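Local coordinates for protein dihydrophenazinedicarboxylate synthase (Burkholderia, PDB 4HMW) that uses FMN to catalyse several oxidations in the terminal steps of biosynthesis of the antibiotic phenazine, reducing O2 to H2O2, at residues G108-L120 with G177-A190. Numbering follows the deposited sequence. Where two conformers were deposited one is given.
With FMN (flavin mononucleotide), chain C.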
loop_
_atom_site.group_PDB
_atom_site.type_symbol
_atom_site.label_atom_id
_atom_site.label_comp_id
_atom_site.label_asym_id
_atom_site.label_seq_id
_atom_site.Cartn_x
_atom_site.Cartn_y
_atom_site.Cartn_z
ATOM N N GLY B 108 -9.250 -1.633 -12.383
ATOM C CA GLY B 108 -9.942 -0.960 -11.325
ATOM C C GLY B 108 -10.267 -1.859 -10.157
ATOM O O GLY B 108 -11.377 -1.795 -9.607
ATOM N N GLN B 109 -9.288 -2.652 -9.710
ATOM C CA GLN B 109 -9.534 -3.576 -8.594
ATOM C C GLN B 109 -8.516 -3.397 -7.485
ATOM O O GLN B 109 -7.336 -3.153 -7.724
ATOM C CB GLN B 109 -9.496 -5.063 -9.068
ATOM C CG GLN B 109 -10.675 -5.457 -9.928
ATOM C CD GLN B 109 -10.459 -6.819 -10.567
ATOM O OE1 GLN B 109 -9.512 -7.035 -11.328
ATOM N NE2 GLN B 109 -11.351 -7.742 -10.286
ATOM N N GLN B 110 -8.987 -3.503 -6.260
ATOM C CA GLN B 110 -8.059 -3.562 -5.139
ATOM C C GLN B 110 -8.453 -4.746 -4.238
ATOM O O GLN B 110 -9.602 -5.171 -4.203
ATOM C CB GLN B 110 -7.910 -2.230 -4.367
ATOM C CG GLN B 110 -9.103 -1.668 -3.872
ATOM C CD GLN B 110 -8.963 -0.315 -3.113
ATOM O OE1 GLN B 110 -8.014 -0.046 -2.373
ATOM N NE2 GLN B 110 -9.978 0.513 -3.275
ATOM N N ILE B 111 -7.454 -5.302 -3.559
ATOM C CA ILE B 111 -7.696 -6.340 -2.583
ATOM C C ILE B 111 -6.921 -6.017 -1.337
ATOM O O ILE B 111 -5.720 -5.781 -1.379
ATOM C CB ILE B 111 -7.264 -7.749 -3.069
ATOM C CG1 ILE B 111 -7.859 -8.062 -4.447
ATOM C CG2 ILE B 111 -7.699 -8.793 -2.053
ATOM C CD1 ILE B 111 -7.383 -9.439 -5.018
ATOM N N MET B 112 -7.613 -6.011 -0.215
ATOM C CA MET B 112 -7.001 -5.739 1.086
ATOM C C MET B 112 -6.969 -7.033 1.864
ATOM O O MET B 112 -7.987 -7.708 1.953
ATOM C CB MET B 112 -7.829 -4.759 1.882
ATOM C CG MET B 112 -7.235 -4.473 3.238
ATOM S SD MET B 112 -8.319 -3.665 4.416
ATOM C CE MET B 112 -9.283 -5.085 4.962
ATOM N N ILE B 113 -5.804 -7.367 2.419
ATOM C CA ILE B 113 -5.604 -8.601 3.182
ATOM C C ILE B 113 -5.069 -8.188 4.527
ATOM O O ILE B 113 -3.954 -7.701 4.630
ATOM C CB ILE B 113 -4.593 -9.515 2.462
ATOM C CG1 ILE B 113 -5.028 -9.716 1.005
ATOM C CG2 ILE B 113 -4.420 -10.878 3.147
ATOM C CD1 ILE B 113 -3.932 -10.200 0.071
ATOM N N SER B 114 -5.865 -8.323 5.572
ATOM C CA SER B 114 -5.402 -7.963 6.907
ATOM C C SER B 114 -5.336 -9.200 7.767
ATOM O O SER B 114 -6.275 -9.990 7.801
ATOM C CB SER B 114 -6.321 -6.928 7.533
ATOM O OG SER B 114 -6.115 -5.669 6.936
ATOM N N GLY B 115 -4.206 -9.372 8.450
ATOM C CA GLY B 115 -4.004 -10.576 9.196
ATOM C C GLY B 115 -2.779 -10.528 10.070
ATOM O O GLY B 115 -2.388 -9.473 10.571
ATOM N N GLN B 116 -2.226 -11.712 10.298
ATOM C CA GLN B 116 -0.960 -11.874 10.984
ATOM C C GLN B 116 0.026 -12.610 10.093
ATOM O O GLN B 116 -0.351 -13.476 9.306
ATOM C CB GLN B 116 -1.186 -12.645 12.273
ATOM C CG GLN B 116 -1.918 -11.836 13.331
ATOM C CD GLN B 116 -2.183 -12.647 14.579
ATOM O OE1 GLN B 116 -1.257 -12.949 15.351
ATOM N NE2 GLN B 116 -3.438 -13.036 14.771
ATOM N N ALA B 117 1.297 -12.239 10.208
ATOM C CA ALA B 117 2.339 -12.897 9.450
ATOM C C ALA B 117 2.924 -14.019 10.275
ATOM O O ALA B 117 3.447 -13.789 11.344
ATOM C CB ALA B 117 3.418 -11.901 9.092
ATOM N N VAL B 118 2.777 -15.242 9.806
ATOM C CA VAL B 118 3.249 -16.405 10.559
ATOM C C VAL B 118 4.563 -16.888 9.968
ATOM O O VAL B 118 4.661 -17.165 8.777
ATOM C CB VAL B 118 2.216 -17.529 10.487
ATOM C CG1 VAL B 118 2.698 -18.785 11.237
ATOM C CG2 VAL B 118 0.885 -17.040 11.070
ATOM N N PRO B 119 5.595 -17.005 10.803
ATOM C CA PRO B 119 6.868 -17.434 10.213
ATOM C C PRO B 119 6.771 -18.847 9.660
ATOM O O PRO B 119 6.154 -19.677 10.322
ATOM C CB PRO B 119 7.842 -17.405 11.415
ATOM C CG PRO B 119 7.235 -16.442 12.365
ATOM C CD PRO B 119 5.734 -16.603 12.216
ATOM N N LEU B 120 7.378 -19.118 8.505
ATOM C CA LEU B 120 7.472 -20.476 7.975
ATOM C C LEU B 120 8.501 -21.320 8.730
ATOM O O LEU B 120 9.328 -20.783 9.449
ATOM C CB LEU B 120 7.875 -20.438 6.508
ATOM C CG LEU B 120 6.923 -19.614 5.625
ATOM C CD1 LEU B 120 7.336 -19.692 4.181
ATOM C CD2 LEU B 120 5.533 -20.113 5.762
ATOM N N GLY B 177 10.858 -16.834 5.420
ATOM C CA GLY B 177 9.552 -16.654 4.810
ATOM C C GLY B 177 8.484 -16.466 5.869
ATOM O O GLY B 177 8.637 -16.918 7.018
ATOM N N TYR B 178 7.402 -15.793 5.475
ATOM C CA TYR B 178 6.215 -15.596 6.316
ATOM C C TYR B 178 4.990 -15.964 5.500
ATOM O O TYR B 178 5.005 -15.839 4.289
ATOM C CB TYR B 178 6.046 -14.112 6.734
ATOM C CG TYR B 178 7.108 -13.639 7.694
ATOM C CD1 TYR B 178 6.963 -13.776 9.054
ATOM C CD2 TYR B 178 8.252 -13.046 7.220
ATOM C CE1 TYR B 178 7.948 -13.341 9.904
ATOM C CE2 TYR B 178 9.227 -12.626 8.044
ATOM C CZ TYR B 178 9.083 -12.761 9.381
ATOM O OH TYR B 178 10.109 -12.309 10.186
ATOM N N ARG B 179 3.946 -16.420 6.172
ATOM C CA ARG B 179 2.624 -16.500 5.574
ATOM C C ARG B 179 1.716 -15.439 6.189
ATOM O O ARG B 179 1.504 -15.412 7.393
ATOM C CB ARG B 179 2.033 -17.900 5.767
ATOM C CG ARG B 179 0.675 -18.096 5.004
ATOM C CD ARG B 179 0.023 -19.424 5.343
ATOM N NE ARG B 179 0.891 -20.551 5.021
ATOM C CZ ARG B 179 1.658 -21.231 5.881
ATOM N NH1 ARG B 179 2.399 -22.221 5.411
ATOM N NH2 ARG B 179 1.684 -20.970 7.189
ATOM N N LEU B 180 1.175 -14.554 5.346
ATOM C CA LEU B 180 0.195 -13.611 5.786
ATOM C C LEU B 180 -1.138 -14.313 5.765
ATOM O O LEU B 180 -1.673 -14.574 4.709
ATOM C CB LEU B 180 0.216 -12.364 4.903
ATOM C CG LEU B 180 -0.805 -11.262 5.216
ATOM C CD1 LEU B 180 -0.663 -10.784 6.643
ATOM C CD2 LEU B 180 -0.680 -10.094 4.230
ATOM N N GLU B 181 -1.646 -14.640 6.945
ATOM C CA GLU B 181 -2.899 -15.370 7.094
ATOM C C GLU B 181 -4.012 -14.391 7.449
ATOM O O GLU B 181 -3.960 -13.712 8.495
ATOM C CB GLU B 181 -2.781 -16.449 8.185
ATOM C CG GLU B 181 -1.647 -17.407 7.951
ATOM C CD GLU B 181 -1.673 -18.611 8.873
ATOM O OE1 GLU B 181 -2.368 -18.577 9.927
ATOM O OE2 GLU B 181 -0.966 -19.596 8.548
ATOM N N PRO B 182 -5.015 -14.283 6.578
ATOM C CA PRO B 182 -5.989 -13.215 6.787
ATOM C C PRO B 182 -7.003 -13.531 7.867
ATOM O O PRO B 182 -7.406 -14.696 7.993
ATOM C CB PRO B 182 -6.700 -13.124 5.425
ATOM C CG PRO B 182 -6.543 -14.480 4.828
ATOM C CD PRO B 182 -5.199 -14.965 5.285
ATOM N N HIS B 183 -7.415 -12.508 8.619
ATOM C CA HIS B 183 -8.682 -12.563 9.365
ATOM C C HIS B 183 -9.734 -11.658 8.731
ATOM O O HIS B 183 -10.889 -11.642 9.178
ATOM C CB HIS B 183 -8.495 -12.159 10.835
ATOM C CG HIS B 183 -8.045 -10.752 11.021
ATOM N ND1 HIS B 183 -6.729 -10.429 11.240
ATOM C CD2 HIS B 183 -8.728 -9.579 11.006
ATOM C CE1 HIS B 183 -6.614 -9.115 11.339
ATOM N NE2 HIS B 183 -7.812 -8.577 11.198
ATOM N N GLU B 184 -9.333 -10.891 7.713
ATOM C CA GLU B 184 -10.261 -9.973 7.050
ATOM C C GLU B 184 -9.726 -9.730 5.656
ATOM O O GLU B 184 -8.536 -9.550 5.488
ATOM C CB GLU B 184 -10.389 -8.640 7.812
ATOM C CG GLU B 184 -11.347 -7.656 7.148
ATOM C CD GLU B 184 -11.457 -6.321 7.897
ATOM O OE1 GLU B 184 -12.315 -5.498 7.510
ATOM O OE2 GLU B 184 -10.707 -6.087 8.888
ATOM N N MET B 185 -10.597 -9.756 4.651
ATOM C CA MET B 185 -10.242 -9.325 3.300
ATOM C C MET B 185 -11.331 -8.478 2.684
ATOM O O MET B 185 -12.478 -8.668 2.964
ATOM C CB MET B 185 -10.006 -10.528 2.395
ATOM C CG MET B 185 -8.806 -11.296 2.828
ATOM S SD MET B 185 -8.345 -12.660 1.786
ATOM C CE MET B 185 -8.341 -11.961 0.206
ATOM N N GLU B 186 -10.954 -7.528 1.842
ATOM C CA GLU B 186 -11.951 -6.813 1.057
ATOM C C GLU B 186 -11.570 -6.854 -0.380
ATOM O O GLU B 186 -10.367 -6.701 -0.747
ATOM C CB GLU B 186 -12.104 -5.322 1.435
ATOM C CG GLU B 186 -13.260 -4.680 0.581
ATOM C CD GLU B 186 -13.356 -3.138 0.554
ATOM O OE1 GLU B 186 -12.843 -2.446 1.491
ATOM O OE2 GLU B 186 -13.994 -2.618 -0.412
ATOM N N PHE B 187 -12.595 -7.059 -1.200
ATOM C CA PHE B 187 -12.469 -7.063 -2.649
ATOM C C PHE B 187 -13.239 -5.864 -3.152
ATOM O O PHE B 187 -14.422 -5.715 -2.845
ATOM C CB PHE B 187 -13.061 -8.345 -3.180
ATOM C CG PHE B 187 -12.271 -9.568 -2.796
ATOM C CD1 PHE B 187 -12.477 -10.159 -1.560
ATOM C CD2 PHE B 187 -11.340 -10.118 -3.650
ATOM C CE1 PHE B 187 -11.759 -11.242 -1.165
ATOM C CE2 PHE B 187 -10.625 -11.238 -3.263
ATOM C CZ PHE B 187 -10.839 -11.799 -2.006
ATOM N N TRP B 188 -12.574 -5.008 -3.913
ATOM C CA TRP B 188 -13.165 -3.755 -4.431
ATOM C C TRP B 188 -13.024 -3.674 -5.941
ATOM O O TRP B 188 -11.945 -3.892 -6.465
ATOM C CB TRP B 188 -12.415 -2.595 -3.804
ATOM C CG TRP B 188 -12.878 -1.175 -4.093
ATOM C CD1 TRP B 188 -13.622 -0.393 -3.274
ATOM C CD2 TRP B 188 -12.586 -0.368 -5.242
ATOM N NE1 TRP B 188 -13.807 0.851 -3.807
ATOM C CE2 TRP B 188 -13.160 0.915 -5.005
ATOM C CE3 TRP B 188 -11.846 -0.566 -6.404
ATOM C CZ2 TRP B 188 -13.066 1.955 -5.916
ATOM C CZ3 TRP B 188 -11.735 0.488 -7.298
ATOM C CH2 TRP B 188 -12.341 1.728 -7.049
ATOM N N ALA B 189 -14.110 -3.356 -6.644
ATOM C CA ALA B 189 -14.053 -3.252 -8.096
ATOM C C ALA B 189 -14.814 -2.018 -8.535
ATOM O O ALA B 189 -15.987 -1.867 -8.255
ATOM C CB ALA B 189 -14.612 -4.477 -8.748
ATOM N N ALA B 190 -14.128 -1.156 -9.258
ATOM C CA ALA B 190 -14.680 0.128 -9.689
ATOM C C ALA B 190 -15.865 -0.073 -10.630
ATOM O O ALA B 190 -15.910 -1.024 -11.436
ATOM C CB ALA B 190 -13.606 0.943 -10.402
HETATM N N1 FMN C . -11.654 6.920 -0.923
HETATM C C2 FMN C . -11.705 8.109 -0.248
HETATM O O2 FMN C . -12.369 8.215 0.767
HETATM N N3 FMN C . -10.966 9.174 -0.686
HETATM C C4 FMN C . -10.220 9.083 -1.836
HETATM O O4 FMN C . -9.565 10.078 -2.205
HETATM C C4A FMN C . -10.186 7.887 -2.543
HETATM N N5 FMN C . -9.469 7.782 -3.722
HETATM C C5A FMN C . -9.433 6.548 -4.376
HETATM C C6 FMN C . -8.691 6.433 -5.532
HETATM C C7 FMN C . -8.609 5.223 -6.190
HETATM C C7M FMN C . -7.795 5.151 -7.434
HETATM C C8 FMN C . -9.310 4.122 -5.713
HETATM C C8M FMN C . -9.221 2.798 -6.397
HETATM C C9 FMN C . -10.053 4.232 -4.553
HETATM C C9A FMN C . -10.155 5.455 -3.901
HETATM N N10 FMN C . -10.929 5.606 -2.721
HETATM C C10 FMN C . -10.928 6.814 -2.071
HETATM C "C1'" FMN C . -11.738 4.515 -2.116
HETATM C "C2'" FMN C . -10.949 3.774 -1.034
HETATM O "O2'" FMN C . -9.963 2.901 -1.605
HETATM C "C3'" FMN C . -11.854 2.953 -0.114
HETATM O "O3'" FMN C . -12.588 2.050 -0.914
HETATM C "C4'" FMN C . -12.779 3.852 0.727
HETATM O "O4'" FMN C . -12.132 5.083 0.991
HETATM C "C5'" FMN C . -13.264 3.145 1.983
HETATM O "O5'" FMN C . -12.164 2.690 2.743
HETATM P P FMN C . -12.343 2.210 4.256
HETATM O O1P FMN C . -12.561 3.440 5.118
HETATM O O2P FMN C . -13.571 1.289 4.312
HETATM O O3P FMN C . -11.054 1.551 4.609
HETATM O O HOH W 1 -5.187 -12.513 12.505
HETATM O O HOH W 2 10.414 -18.222 9.026
#
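The amide of Gln110 stands nearly upright on one face of the Trp188 indole, its NE2 3.4 Å from Trp188 CD2 and the two planes 81° apart, where antiparallel strands of the oxidase's FMN-binding β-sheet meet. Gln110 CG sits between the backbone N and the carbonyl carbon (chi1 55°), which brings it against Trp188 CB. From there NE2 donates an almost straight bond to FMN O2' (2.9 Å), while OE1 accepts from Val67 N of the second subunit, so both ends of the amide are fixed and its flip is set. The indole's six-membered ring meets the flavin's C8 methyl, Trp188 CH2 lying 3.4 Å from FMN C8M. On the other side of the sheet, Ile111 CG2 rests over the rim of one Phe187 face and beside Met185 CE; Ile111 and Phe187 also touch helix 30-43. Strand 109-119 spans both 177-182 and 184-189, bridging the corner at His183 with a classic bulge: Ser114 O accepts from His183 N and Glu184 N. Gly115 CA comes within 3.2 Å of Glu181 O, a CA-H...O contact. Glu184 reaches Arg87 of the second subunit, and Glu186 pairs with Arg198. Farther along, Arg179 bridges Asp74 and Glu181, and Leu120 CD2 covers one guanidinium face, 3.8 Å from Arg179 NH1.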